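Local coordinates for putative lipoate-protein ligase A subunit 2 (Thermoplasma acidophilum DSM 1728, PDB 3R07) that is probably a lipoate-protein ligase subunit, a compact alpha-beta protein whose antiparallel sheet is packed against helices, at residues B[17-22]-B[85-90]; B[21-26]-B[31-36]; B[44-49]-B[72-77]; B[52-57]-B[64-69]. One frame throughout, in Å; residues are numbered along the deposited sequence. Where two conformers were deposited one is given.

Overall arrangement
Interaction 2 joins two neighbouring strands of the sheet, and interaction 1 packs the C-terminal helix on strand 18-26. Val-21 takes part in both, and Leu-88 CD1 lies 3.4 Å from Ile-33 CD1. Interactions 3 and 4 both use helix 46-54, and Phe-69 CD1 of helix 62-70 comes within 3.6 Å of Arg-49 NH1. Leu-54 CD1 links the layers, 3.7 Å from Leu-88 CD2 and 3.6 Å from Ile-33 CD1. The salt bridge Asp-32 OD1 to Arg-55 NH1 (3.0 Å) ties interactions 2 and 4. The nearest atoms of interactions 1 and 3 are about 6 Å apart. An acetate ion, probably from the crystallisation liquor, lies about 4 Å from the His-34 side chain.

Interaction 1. Residues B[17-22]-B[85-90]; sequences GLIRVT and IQALRV
The carbonyl O of Ala-87 faces two carbons of Val-21. CG2 lies 3.8 Å from Ala-87 O, and CB of Val-21 stands at 4.0 Å. No hydrogen bond crosses between the two segments; what joins them is apolar. The valine sets its branches by chi1 of -178°, with CG1 opposite the backbone N and CG2 beside it. CG1 then meets Leu-88 CD1 at 3.4 Å. CG2 touches both residues, with Leu-88 CD1 at 3.8 Å and Ala-87 CB at 3.9 Å. The side chains of Val-21 and Leu-88 cross at about a right angle. Leu-88 does not start out toward the strand, but its end, CD1, comes nearer.

This is helix-on-sheet packing in an alpha-beta fold. Helix 83-88, near the end of the chain, lies against the central strand 18-26 of the sheet. Ile-19 and Val-21, two apart in the strand, both point to the helix. The methyl of Ala-87 rests against both, and Ile-19 CG2 touches it at 4.0 Å. All four of the touching residues are buried. Trp-12 of strand 5-13 also packs on Ala-87, and Ile-33 of strand 29-36 on Leu-88.

Arg-20 points away from the helix. Its NH1 is hydrogen-bonded to Asn-11, while NE forms a salt bridge with an acidic side chain of another protein chain.

Interaction 2. Residues B[21-26]-B[31-36]; sequences VTLDLD and KDIHIS
Asp-24 and Asp-32 meet through their CB atoms, 3.7 Å apart, with their side chains at a slant to each other. The two carboxylate planes are 28° apart. Their OD2 atoms stay 5.2 Å from one another; the carboxylates, probably of like charge, are near without touching. Lys-31 runs beside Asp-24 and points the same way. Its extended chain brings CD to 4.2 Å from Asp-24 OD1, but NZ goes on past the carboxylate.

Lys-31 and Asp-32 both stand opposite Asp-24, which makes a classic beta bulge in the antiparallel hairpin of strands 18-26 and 29-36. Asp-24 O takes the N-H of Lys-31 at 2.8 Å and, weakly, that of Asp-32. Beyond the bulge the pairing is regular. Thr-22 and His-34 form a hydrogen-bonded pair, with Thr-22 N to His-34 O at 2.9 Å.

Ile-33 takes the opposite face of the sheet. With CG1 anti to the backbone N (chi1 180°), its CD1 lies 4.2 Å from both Val-21 CG1 and Leu-23 CG. Leu-54 of helix 46-54 and Leu-88 of helix 83-88 also pack on it. Asp-32 OD1 accepts the N-H of Ile-33 from above the carboxylate plane and forms a salt bridge with Arg-55.

Interaction 3. Residues B[44-49]-B[72-77]; sequences EDSINR and QGVITP
Ser-46 and Val-74 mark where the two backbones come nearest, with CA atoms 7.4 Å apart. The contact is helix-loop packing in the alpha-beta fold: a helix start meets the loop after the next helix. Residues 44-49 are a turn running into helix 46-54. Residues 72-77 form the irregular chain that follows helix 62-70. Gly-73 is the first residue beyond that helix to leave helical angles, and its positive phi of 81° turns the chain into an extended path. Ile-75 is also backbone-bonded to Phe-42.

Arg-49 carries most of the approach. Its chain bends at chi3 (-40°), which carries the guanidinium to Gln-72 and Val-74. NH1 lies 3.3 Å from Gln-72 OE1, with the amide plane turned 50° from the guanidinium plane. Gln-72 OE1 is also 3.8 Å from Arg-49 CD. Val-74 comes from another side: its CG2 lies at the guanidinium edge, near the plane, 3.5 Å from NH2. Arg-49 and Val-74 run past each other in opposite directions. Phe-69 of helix 62-70 packs on Ser-46, Arg-49 and Val-74 alike. The same methyl of Val-74 rests on the serine, with CG2 3.8 Å from Ser-46 OG.

Interaction 4. Residues B[52-57]-B[64-69]; sequences DMLRGS and DIIRDF
Leu-54 and Ile-65 bring the two backbones nearest, their CA atoms 6.8 Å apart, where the end of helix 46-54 meets helix 62-70. The contact is helix-to-helix packing between two helices that follow each other in the chain. Helix 46-54 gives way at Arg-55, and a cis peptide bond precedes Gly-56. The turn brings Ser-57 back beside the helix, where its N is hydrogen-bonded to Leu-54 O at 2.7 Å and its OG weakly to Met-53 O.

Ile-65 is central, packed among Met-53, Leu-54 and Ser-57. Its two branches do different work. With chi1 at -56°, CG2 is anti to the backbone N and CG1 lies beside it. CG2 touches Met-53 CB at 3.6 Å and Leu-54 CG at 3.9 Å. The other branch ends at CD1, which lies 3.6 Å from Ser-57 OG.

Met-53 runs out beyond CG as an extended chain and crosses Phe-69 at about a right angle. The result is a Met-aromatic contact. SD is 5.4 Å from the centroid of the Phe-69 ring, 71° off the ring normal, and so approaches obliquely. The ring atom nearest Met-53 SD is Phe-69 CD1, at 4.1 Å. Ile-66 starts away from the other helix, but its end turns back. Leu-88 of helix 83-88 packs on both Leu-54 and Ile-66, whose CD1 atoms stand 4.4 Å apart.

Interaction 1. Residues B[17-22]-B[85-90]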
loop_
_atom_site.group_PDB
_atom_site.type_symbol
_atom_site.label_atom_id
_atom_site.label_comp_id
_atom_site.label_asym_id
_atom_site.label_seq_id
_atom_site.Cartn_x
_atom_site.Cartn_y
_atom_site.Cartn_z
ATOM N N GLY B 17 -3.021 3.959 -10.658
ATOM C CA GLY B 17 -3.743 4.635 -9.591
ATOM C C GLY B 17 -5.027 5.364 -9.945
ATOM O O GLY B 17 -5.476 5.371 -11.093
ATOM N N LEU B 18 -5.618 5.970 -8.925
ATOM C CA LEU B 18 -6.917 6.584 -9.033
ATOM C C LEU B 18 -6.881 7.809 -8.137
ATOM O O LEU B 18 -6.715 7.688 -6.939
ATOM C CB LEU B 18 -8.006 5.588 -8.604
ATOM C CG LEU B 18 -9.491 5.923 -8.832
ATOM C CD1 LEU B 18 -9.982 5.637 -10.263
ATOM C CD2 LEU B 18 -10.384 5.181 -7.845
ATOM N N ILE B 19 -6.989 8.992 -8.723
ATOM C CA ILE B 19 -7.090 10.222 -7.941
ATOM C C ILE B 19 -8.556 10.614 -7.734
ATOM O O ILE B 19 -9.312 10.721 -8.694
ATOM C CB ILE B 19 -6.320 11.376 -8.603
ATOM C CG1 ILE B 19 -4.986 10.860 -9.173
ATOM C CG2 ILE B 19 -6.142 12.526 -7.600
ATOM C CD1 ILE B 19 -4.037 11.926 -9.660
ATOM N N ARG B 20 -8.974 10.762 -6.478
ATOM C CA ARG B 20 -10.317 11.281 -6.168
ATOM C C ARG B 20 -10.137 12.678 -5.660
ATOM O O ARG B 20 -9.255 12.930 -4.837
ATOM C CB ARG B 20 -11.028 10.482 -5.098
ATOM C CG ARG B 20 -10.992 8.994 -5.249
ATOM C CD ARG B 20 -11.950 8.378 -4.283
ATOM N NE ARG B 20 -11.900 6.926 -4.315
ATOM C CZ ARG B 20 -12.550 6.152 -5.183
ATOM N NH1 ARG B 20 -13.305 6.691 -6.128
ATOM N NH2 ARG B 20 -12.441 4.829 -5.113
ATOM N N VAL B 21 -10.967 13.591 -6.154
ATOM C CA VAL B 21 -10.928 14.983 -5.706
ATOM C C VAL B 21 -12.305 15.426 -5.248
ATOM O O VAL B 21 -13.293 15.040 -5.859
ATOM C CB VAL B 21 -10.448 15.940 -6.827
ATOM C CG1 VAL B 21 -10.383 17.313 -6.284
ATOM C CG2 VAL B 21 -9.079 15.572 -7.323
ATOM N N THR B 22 -12.373 16.214 -4.178
ATOM C CA THR B 22 -13.599 16.959 -3.844
ATOM C C THR B 22 -13.312 18.465 -3.734
ATOM O O THR B 22 -12.512 18.889 -2.889
ATOM C CB THR B 22 -14.299 16.447 -2.550
ATOM O OG1 THR B 22 -14.984 15.225 -2.829
ATOM C CG2 THR B 22 -15.347 17.478 -2.028
ATOM N N ILE B 85 -4.229 17.305 -13.193
ATOM C CA ILE B 85 -4.945 18.268 -14.023
ATOM C C ILE B 85 -6.298 17.687 -14.444
ATOM O O ILE B 85 -7.326 18.313 -14.213
ATOM C CB ILE B 85 -4.064 18.733 -15.222
ATOM C CG1 ILE B 85 -3.184 19.901 -14.765
ATOM C CG2 ILE B 85 -4.902 19.120 -16.461
ATOM C CD1 ILE B 85 -1.725 19.750 -15.129
ATOM N N GLN B 86 -6.301 16.488 -15.027
ATOM C CA GLN B 86 -7.557 15.826 -15.374
ATOM C C GLN B 86 -8.460 15.606 -14.150
ATOM O O GLN B 86 -9.673 15.793 -14.232
ATOM C CB GLN B 86 -7.324 14.500 -16.122
ATOM C CG GLN B 86 -6.785 14.619 -17.564
ATOM C CD GLN B 86 -7.396 15.779 -18.354
ATOM O OE1 GLN B 86 -6.696 16.717 -18.736
ATOM N NE2 GLN B 86 -8.702 15.723 -18.587
ATOM N N ALA B 87 -7.856 15.225 -13.024
ATOM C CA ALA B 87 -8.579 14.966 -11.771
ATOM C C ALA B 87 -9.303 16.201 -11.249
ATOM O O ALA B 87 -10.464 16.143 -10.856
ATOM C CB ALA B 87 -7.613 14.456 -10.719
ATOM N N LEU B 88 -8.585 17.313 -11.278
ATOM C CA LEU B 88 -9.000 18.579 -10.718
ATOM C C LEU B 88 -9.811 19.471 -11.670
ATOM O O LEU B 88 -10.208 20.567 -11.276
ATOM C CB LEU B 88 -7.733 19.323 -10.339
ATOM C CG LEU B 88 -7.611 20.062 -9.028
ATOM C CD1 LEU B 88 -8.108 19.203 -7.902
ATOM C CD2 LEU B 88 -6.141 20.342 -8.840
ATOM N N ARG B 89 -10.032 19.024 -12.910
ATOM C CA ARG B 89 -10.722 19.841 -13.923
ATOM C C ARG B 89 -12.180 19.511 -14.033
ATOM O O ARG B 89 -12.550 18.348 -14.211
ATOM C CB ARG B 89 -10.099 19.702 -15.316
ATOM C CG ARG B 89 -9.066 20.764 -15.638
ATOM C CD ARG B 89 -9.674 22.173 -15.807
ATOM N NE ARG B 89 -8.738 23.207 -15.341
ATOM C CZ ARG B 89 -7.664 23.641 -16.013
ATOM N NH1 ARG B 89 -7.361 23.152 -17.218
ATOM N NH2 ARG B 89 -6.885 24.576 -15.471
ATOM N N VAL B 90 -12.999 20.557 -13.951
ATOM C CA VAL B 90 -14.448 20.429 -14.059
ATOM C C VAL B 90 -14.901 20.551 -15.526
ATOM O O VAL B 90 -15.376 19.570 -16.118
ATOM C CB VAL B 90 -15.201 21.422 -13.093
ATOM C CG1 VAL B 90 -14.687 22.881 -13.243
ATOM C CG2 VAL B 90 -16.723 21.323 -13.266
#

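Interaction 2. Residues B[21-26]-B[31-36]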
loop_
_atom_site.group_PDB
_atom_site.type_symbol
_atom_site.label_atom_id
_atom_site.label_comp_id
_atom_site.label_asym_id
_atom_site.label_seq_id
_atom_site.Cartn_x
_atom_site.Cartn_y
_atom_site.Cartn_z
ATOM N N VAL B 21 -10.967 13.591 -6.154
ATOM C CA VAL B 21 -10.928 14.983 -5.706
ATOM C C VAL B 21 -12.305 15.426 -5.248
ATOM O O VAL B 21 -13.293 15.040 -5.859
ATOM C CB VAL B 21 -10.448 15.940 -6.827
ATOM C CG1 VAL B 21 -10.383 17.313 -6.284
ATOM C CG2 VAL B 21 -9.079 15.572 -7.323
ATOM N N THR B 22 -12.373 16.214 -4.178
ATOM C CA THR B 22 -13.599 16.959 -3.844
ATOM C C THR B 22 -13.312 18.465 -3.734
ATOM O O THR B 22 -12.512 18.889 -2.889
ATOM C CB THR B 22 -14.299 16.447 -2.550
ATOM O OG1 THR B 22 -14.984 15.225 -2.829
ATOM C CG2 THR B 22 -15.347 17.478 -2.028
ATOM N N LEU B 23 -13.948 19.264 -4.597
ATOM C CA LEU B 23 -13.760 20.717 -4.565
ATOM C C LEU B 23 -14.999 21.452 -4.125
ATOM O O LEU B 23 -16.112 21.119 -4.517
ATOM C CB LEU B 23 -13.349 21.262 -5.922
ATOM C CG LEU B 23 -11.905 21.068 -6.337
ATOM C CD1 LEU B 23 -11.906 19.977 -7.361
ATOM C CD2 LEU B 23 -11.356 22.342 -6.937
ATOM N N ASP B 24 -14.774 22.469 -3.315
ATOM C CA ASP B 24 -15.798 23.364 -2.804
ATOM C C ASP B 24 -15.534 24.728 -3.453
ATOM O O ASP B 24 -14.516 25.362 -3.165
ATOM C CB ASP B 24 -15.608 23.444 -1.300
ATOM C CG ASP B 24 -16.803 23.971 -0.575
ATOM O OD1 ASP B 24 -17.639 24.693 -1.177
ATOM O OD2 ASP B 24 -16.889 23.669 0.634
ATOM N N LEU B 25 -16.414 25.162 -4.355
ATOM C CA LEU B 25 -16.165 26.390 -5.139
ATOM C C LEU B 25 -17.080 27.567 -4.782
ATOM O O LEU B 25 -18.304 27.462 -4.836
ATOM C CB LEU B 25 -16.273 26.128 -6.641
ATOM C CG LEU B 25 -15.531 24.995 -7.333
ATOM C CD1 LEU B 25 -15.823 25.040 -8.826
ATOM C CD2 LEU B 25 -14.031 25.082 -7.069
ATOM N N ASP B 26 -16.461 28.683 -4.424
ATOM C CA ASP B 26 -17.168 29.932 -4.209
ATOM C C ASP B 26 -16.868 30.827 -5.406
ATOM O O ASP B 26 -15.806 31.436 -5.503
ATOM C CB ASP B 26 -16.722 30.574 -2.890
ATOM C CG ASP B 26 -17.332 31.955 -2.667
ATOM O OD1 ASP B 26 -17.687 32.626 -3.674
ATOM O OD2 ASP B 26 -17.452 32.373 -1.481
ATOM N N LYS B 31 -12.640 27.146 -2.129
ATOM C CA LYS B 31 -12.917 27.362 -0.721
ATOM C C LYS B 31 -12.334 26.210 0.072
ATOM O O LYS B 31 -11.762 26.402 1.145
ATOM C CB LYS B 31 -14.426 27.469 -0.498
ATOM C CG LYS B 31 -14.844 27.794 0.918
ATOM C CD LYS B 31 -16.354 28.004 1.027
ATOM C CE LYS B 31 -16.739 28.278 2.497
ATOM N NZ LYS B 31 -18.143 28.807 2.663
ATOM N N ASP B 32 -12.513 25.003 -0.461
ATOM C CA ASP B 32 -11.912 23.817 0.102
ATOM C C ASP B 32 -11.561 22.784 -0.959
ATOM O O ASP B 32 -12.104 22.796 -2.077
ATOM C CB ASP B 32 -12.802 23.194 1.157
ATOM C CG ASP B 32 -11.999 22.623 2.312
ATOM O OD1 ASP B 32 -10.741 22.573 2.209
ATOM O OD2 ASP B 32 -12.625 22.242 3.333
ATOM N N ILE B 33 -10.628 21.901 -0.600
ATOM C CA ILE B 33 -10.233 20.804 -1.466
ATOM C C ILE B 33 -9.749 19.615 -0.636
ATOM O O ILE B 33 -9.137 19.763 0.430
ATOM C CB ILE B 33 -9.223 21.261 -2.601
ATOM C CG1 ILE B 33 -8.809 20.086 -3.500
ATOM C CG2 ILE B 33 -8.028 22.039 -2.029
ATOM C CD1 ILE B 33 -8.041 20.471 -4.727
ATOM N N HIS B 34 -10.075 18.427 -1.119
ATOM C CA HIS B 34 -9.641 17.215 -0.482
ATOM C C HIS B 34 -9.221 16.290 -1.597
ATOM O O HIS B 34 -9.993 16.031 -2.507
ATOM C CB HIS B 34 -10.748 16.648 0.416
ATOM C CG HIS B 34 -10.590 15.189 0.730
ATOM N ND1 HIS B 34 -9.559 14.692 1.509
ATOM C CD2 HIS B 34 -11.341 14.116 0.368
ATOM C CE1 HIS B 34 -9.679 13.377 1.601
ATOM N NE2 HIS B 34 -10.754 13.004 0.921
ATOM N N ILE B 35 -7.964 15.860 -1.565
ATOM C CA ILE B 35 -7.445 14.913 -2.544
ATOM C C ILE B 35 -7.179 13.559 -1.871
ATOM O O ILE B 35 -6.588 13.487 -0.792
ATOM C CB ILE B 35 -6.163 15.417 -3.210
ATOM C CG1 ILE B 35 -6.349 16.850 -3.716
ATOM C CG2 ILE B 35 -5.773 14.505 -4.345
ATOM C CD1 ILE B 35 -5.075 17.546 -4.151
ATOM N N SER B 36 -7.630 12.481 -2.505
ATOM C CA SER B 36 -7.462 11.175 -1.914
ATOM C C SER B 36 -7.270 10.139 -2.996
ATOM O O SER B 36 -7.218 10.468 -4.168
ATOM C CB SER B 36 -8.643 10.833 -1.005
ATOM O OG SER B 36 -9.847 10.718 -1.730
#

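Interaction 3. Residues B[44-49]-B[72-77]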
loop_
_atom_site.group_PDB
_atom_site.type_symbol
_atom_site.label_atom_id
_atom_site.label_comp_id
_atom_site.label_asym_id
_atom_site.label_seq_id
_atom_site.Cartn_x
_atom_site.Cartn_y
_atom_site.Cartn_z
ATOM N N GLU B 44 5.354 12.028 1.822
ATOM C CA GLU B 44 3.956 11.619 1.916
ATOM C C GLU B 44 3.069 12.819 2.282
ATOM O O GLU B 44 1.945 12.942 1.795
ATOM C CB GLU B 44 3.780 10.436 2.897
ATOM C CG GLU B 44 4.499 9.126 2.494
ATOM C CD GLU B 44 5.998 9.060 2.928
ATOM O OE1 GLU B 44 6.623 10.110 3.242
ATOM O OE2 GLU B 44 6.567 7.948 2.958
ATOM N N ASP B 45 3.578 13.712 3.130
ATOM C CA ASP B 45 2.797 14.879 3.546
ATOM C C ASP B 45 2.829 16.044 2.551
ATOM O O ASP B 45 2.265 17.094 2.812
ATOM C CB ASP B 45 3.159 15.330 4.956
ATOM C CG ASP B 45 4.644 15.551 5.135
ATOM O OD1 ASP B 45 5.452 14.810 4.506
ATOM O OD2 ASP B 45 5.009 16.460 5.927
ATOM N N SER B 46 3.457 15.827 1.402
ATOM C CA SER B 46 3.282 16.686 0.239
ATOM C C SER B 46 1.822 16.777 -0.241
ATOM O O SER B 46 1.436 17.753 -0.887
ATOM C CB SER B 46 4.148 16.183 -0.912
ATOM O OG SER B 46 5.518 16.303 -0.574
ATOM N N ILE B 47 1.016 15.761 0.047
ATOM C CA ILE B 47 -0.400 15.824 -0.249
ATOM C C ILE B 47 -1.058 16.984 0.491
ATOM O O ILE B 47 -1.967 17.609 -0.025
ATOM C CB ILE B 47 -1.121 14.484 0.081
ATOM C CG1 ILE B 47 -2.490 14.421 -0.606
ATOM C CG2 ILE B 47 -1.222 14.258 1.581
ATOM C CD1 ILE B 47 -2.413 14.432 -2.133
ATOM N N ASN B 48 -0.606 17.262 1.707
ATOM C CA ASN B 48 -1.140 18.392 2.472
ATOM C C ASN B 48 -0.716 19.745 1.916
ATOM O O ASN B 48 -1.435 20.721 2.065
ATOM C CB ASN B 48 -0.703 18.305 3.925
ATOM C CG ASN B 48 -1.201 17.071 4.601
ATOM O OD1 ASN B 48 -0.439 16.376 5.259
ATOM N ND2 ASN B 48 -2.489 16.777 4.440
ATOM N N ARG B 49 0.467 19.786 1.303
ATOM C CA ARG B 49 0.988 21.000 0.698
ATOM C C ARG B 49 0.157 21.303 -0.551
ATOM O O ARG B 49 -0.200 22.453 -0.784
ATOM C CB ARG B 49 2.493 20.873 0.353
ATOM C CG ARG B 49 3.371 22.114 0.712
ATOM C CD ARG B 49 4.783 22.179 0.013
ATOM N NE ARG B 49 5.489 20.893 -0.074
ATOM C CZ ARG B 49 5.906 20.324 -1.215
ATOM N NH1 ARG B 49 5.712 20.932 -2.390
ATOM N NH2 ARG B 49 6.528 19.137 -1.192
ATOM N N GLN B 72 9.101 21.657 -6.809
ATOM C CA GLN B 72 9.729 21.564 -5.483
ATOM C C GLN B 72 10.260 20.157 -5.250
ATOM O O GLN B 72 10.752 19.854 -4.170
ATOM C CB GLN B 72 8.777 21.974 -4.357
ATOM C CG GLN B 72 8.570 23.475 -4.243
ATOM C CD GLN B 72 7.184 23.825 -3.722
ATOM O OE1 GLN B 72 6.970 23.957 -2.512
ATOM N NE2 GLN B 72 6.233 23.979 -4.639
ATOM N N GLY B 73 10.145 19.311 -6.277
ATOM C CA GLY B 73 10.717 17.963 -6.287
ATOM C C GLY B 73 9.885 16.922 -5.565
ATOM O O GLY B 73 10.306 16.405 -4.534
ATOM N N VAL B 74 8.709 16.612 -6.110
ATOM C CA VAL B 74 7.812 15.618 -5.525
ATOM C C VAL B 74 7.779 14.387 -6.439
ATOM O O VAL B 74 7.701 14.519 -7.661
ATOM C CB VAL B 74 6.393 16.223 -5.250
ATOM C CG1 VAL B 74 5.384 15.160 -4.837
ATOM C CG2 VAL B 74 6.468 17.291 -4.154
ATOM N N ILE B 75 7.868 13.195 -5.851
ATOM C CA ILE B 75 7.921 11.956 -6.633
ATOM C C ILE B 75 6.581 11.210 -6.549
ATOM O O ILE B 75 6.123 10.841 -5.464
ATOM C CB ILE B 75 9.097 11.029 -6.197
ATOM C CG1 ILE B 75 10.405 11.818 -6.056
ATOM C CG2 ILE B 75 9.274 9.866 -7.177
ATOM C CD1 ILE B 75 10.778 12.182 -4.601
ATOM N N THR B 76 5.964 10.980 -7.700
ATOM C CA THR B 76 4.602 10.481 -7.734
ATOM C C THR B 76 4.484 9.352 -8.749
ATOM O O THR B 76 3.782 9.488 -9.746
ATOM C CB THR B 76 3.603 11.631 -8.044
ATOM O OG1 THR B 76 3.730 12.671 -7.062
ATOM C CG2 THR B 76 2.192 11.140 -8.005
ATOM N N PRO B 77 5.165 8.219 -8.481
ATOM C CA PRO B 77 5.365 7.099 -9.403
ATOM C C PRO B 77 4.131 6.674 -10.157
ATOM O O PRO B 77 3.121 6.361 -9.537
ATOM C CB PRO B 77 5.808 5.973 -8.472
ATOM C CG PRO B 77 6.576 6.675 -7.442
ATOM C CD PRO B 77 5.823 7.955 -7.187
#

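Interaction 4. Residues B[52-57]-B[64-69]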
loop_
_atom_site.group_PDB
_atom_site.type_symbol
_atom_site.label_atom_id
_atom_site.label_comp_id
_atom_site.label_asym_id
_atom_site.label_seq_id
_atom_site.Cartn_x
_atom_site.Cartn_y
_atom_site.Cartn_z
ATOM N N ASP B 52 -3.140 22.737 0.454
ATOM C CA ASP B 52 -2.930 24.076 1.022
ATOM C C ASP B 52 -2.686 25.131 -0.046
ATOM O O ASP B 52 -3.071 26.286 0.117
ATOM C CB ASP B 52 -1.757 24.068 2.006
ATOM C CG ASP B 52 -2.102 23.376 3.321
ATOM O OD1 ASP B 52 -3.292 22.997 3.492
ATOM O OD2 ASP B 52 -1.187 23.214 4.176
ATOM N N MET B 53 -2.051 24.714 -1.134
ATOM C CA MET B 53 -1.694 25.605 -2.221
ATOM C C MET B 53 -2.909 25.968 -3.047
ATOM O O MET B 53 -3.136 27.138 -3.322
ATOM C CB MET B 53 -0.604 24.977 -3.089
ATOM C CG MET B 53 0.769 24.983 -2.401
ATOM S SD MET B 53 2.022 24.050 -3.302
ATOM C CE MET B 53 3.462 24.593 -2.364
ATOM N N LEU B 54 -3.698 24.963 -3.412
ATOM C CA LEU B 54 -4.940 25.167 -4.146
ATOM C C LEU B 54 -6.002 25.969 -3.360
ATOM O O LEU B 54 -6.747 26.752 -3.951
ATOM C CB LEU B 54 -5.484 23.827 -4.643
ATOM C CG LEU B 54 -4.627 23.147 -5.716
ATOM C CD1 LEU B 54 -4.713 21.618 -5.669
ATOM C CD2 LEU B 54 -4.992 23.648 -7.087
ATOM N N ARG B 55 -6.048 25.786 -2.040
ATOM C CA ARG B 55 -6.928 26.550 -1.152
ATOM C C ARG B 55 -6.325 27.915 -0.679
ATOM O O ARG B 55 -5.292 27.945 0.015
ATOM C CB ARG B 55 -7.284 25.673 0.053
ATOM C CG ARG B 55 -8.453 26.187 0.898
ATOM C CD ARG B 55 -8.813 25.307 2.119
ATOM N NE ARG B 55 -7.624 24.912 2.854
ATOM C CZ ARG B 55 -7.141 23.673 2.903
ATOM N NH1 ARG B 55 -7.772 22.687 2.292
ATOM N NH2 ARG B 55 -6.023 23.423 3.575
ATOM N N GLY B 56 -6.908 29.055 -1.060
ATOM C CA GLY B 56 -7.879 29.188 -2.118
ATOM C C GLY B 56 -7.280 30.070 -3.192
ATOM O O GLY B 56 -7.073 31.260 -2.991
ATOM N N SER B 57 -6.966 29.455 -4.318
ATOM C CA SER B 57 -6.555 30.143 -5.520
ATOM C C SER B 57 -7.761 30.181 -6.419
ATOM O O SER B 57 -8.875 29.973 -5.973
ATOM C CB SER B 57 -5.452 29.348 -6.219
ATOM O OG SER B 57 -4.359 29.102 -5.350
ATOM N N ASP B 64 -0.685 26.314 -12.894
ATOM C CA ASP B 64 0.393 27.068 -12.251
ATOM C C ASP B 64 0.802 26.399 -10.945
ATOM O O ASP B 64 1.987 26.227 -10.681
ATOM C CB ASP B 64 -0.028 28.524 -11.966
ATOM C CG ASP B 64 -0.288 29.340 -13.240
ATOM O OD1 ASP B 64 -0.336 28.744 -14.353
ATOM O OD2 ASP B 64 -0.456 30.585 -13.114
ATOM N N ILE B 65 -0.201 26.025 -10.152
ATOM C CA ILE B 65 -0.028 25.427 -8.829
ATOM C C ILE B 65 0.513 23.987 -8.936
ATOM O O ILE B 65 1.387 23.600 -8.165
ATOM C CB ILE B 65 -1.370 25.480 -8.017
ATOM C CG1 ILE B 65 -1.902 26.921 -7.902
ATOM C CG2 ILE B 65 -1.246 24.798 -6.647
ATOM C CD1 ILE B 65 -1.295 27.770 -6.778
ATOM N N ILE B 66 0.010 23.217 -9.902
ATOM C CA ILE B 66 0.445 21.832 -10.084
ATOM C C ILE B 66 1.935 21.770 -10.470
ATOM O O ILE B 66 2.749 21.112 -9.779
ATOM C CB ILE B 66 -0.445 21.064 -11.104
ATOM C CG1 ILE B 66 -1.611 20.347 -10.421
ATOM C CG2 ILE B 66 0.336 19.959 -11.783
ATOM C CD1 ILE B 66 -2.102 20.970 -9.151
ATOM N N ARG B 67 2.277 22.477 -11.557
ATOM C CA ARG B 67 3.634 22.520 -12.100
ATOM C C ARG B 67 4.603 23.080 -11.075
ATOM O O ARG B 67 5.716 22.578 -10.955
ATOM C CB ARG B 67 3.689 23.322 -13.408
ATOM C CG ARG B 67 2.798 22.771 -14.529
ATOM C CD ARG B 67 3.156 23.371 -15.913
ATOM N NE ARG B 67 2.047 23.320 -16.887
ATOM C CZ ARG B 67 1.584 22.212 -17.485
ATOM N NH1 ARG B 67 2.104 21.014 -17.217
ATOM N NH2 ARG B 67 0.577 22.298 -18.353
ATOM N N ASP B 68 4.175 24.099 -10.329
ATOM C CA ASP B 68 4.992 24.667 -9.242
ATOM C C ASP B 68 5.357 23.575 -8.238
ATOM O O ASP B 68 6.545 23.267 -8.067
ATOM C CB ASP B 68 4.267 25.852 -8.560
ATOM C CG ASP B 68 4.747 26.125 -7.113
ATOM O OD1 ASP B 68 5.357 25.239 -6.476
ATOM O OD2 ASP B 68 4.484 27.231 -6.586
ATOM N N PHE B 69 4.317 23.028 -7.592
ATOM C CA PHE B 69 4.344 21.902 -6.647
ATOM C C PHE B 69 5.356 20.819 -7.000
ATOM O O PHE B 69 6.232 20.496 -6.190
ATOM C CB PHE B 69 2.926 21.317 -6.604
ATOM C CG PHE B 69 2.761 20.081 -5.760
ATOM C CD1 PHE B 69 2.856 20.144 -4.377
ATOM C CD2 PHE B 69 2.438 18.870 -6.357
ATOM C CE1 PHE B 69 2.670 19.025 -3.607
ATOM C CE2 PHE B 69 2.254 17.740 -5.594
ATOM C CZ PHE B 69 2.368 17.819 -4.210
#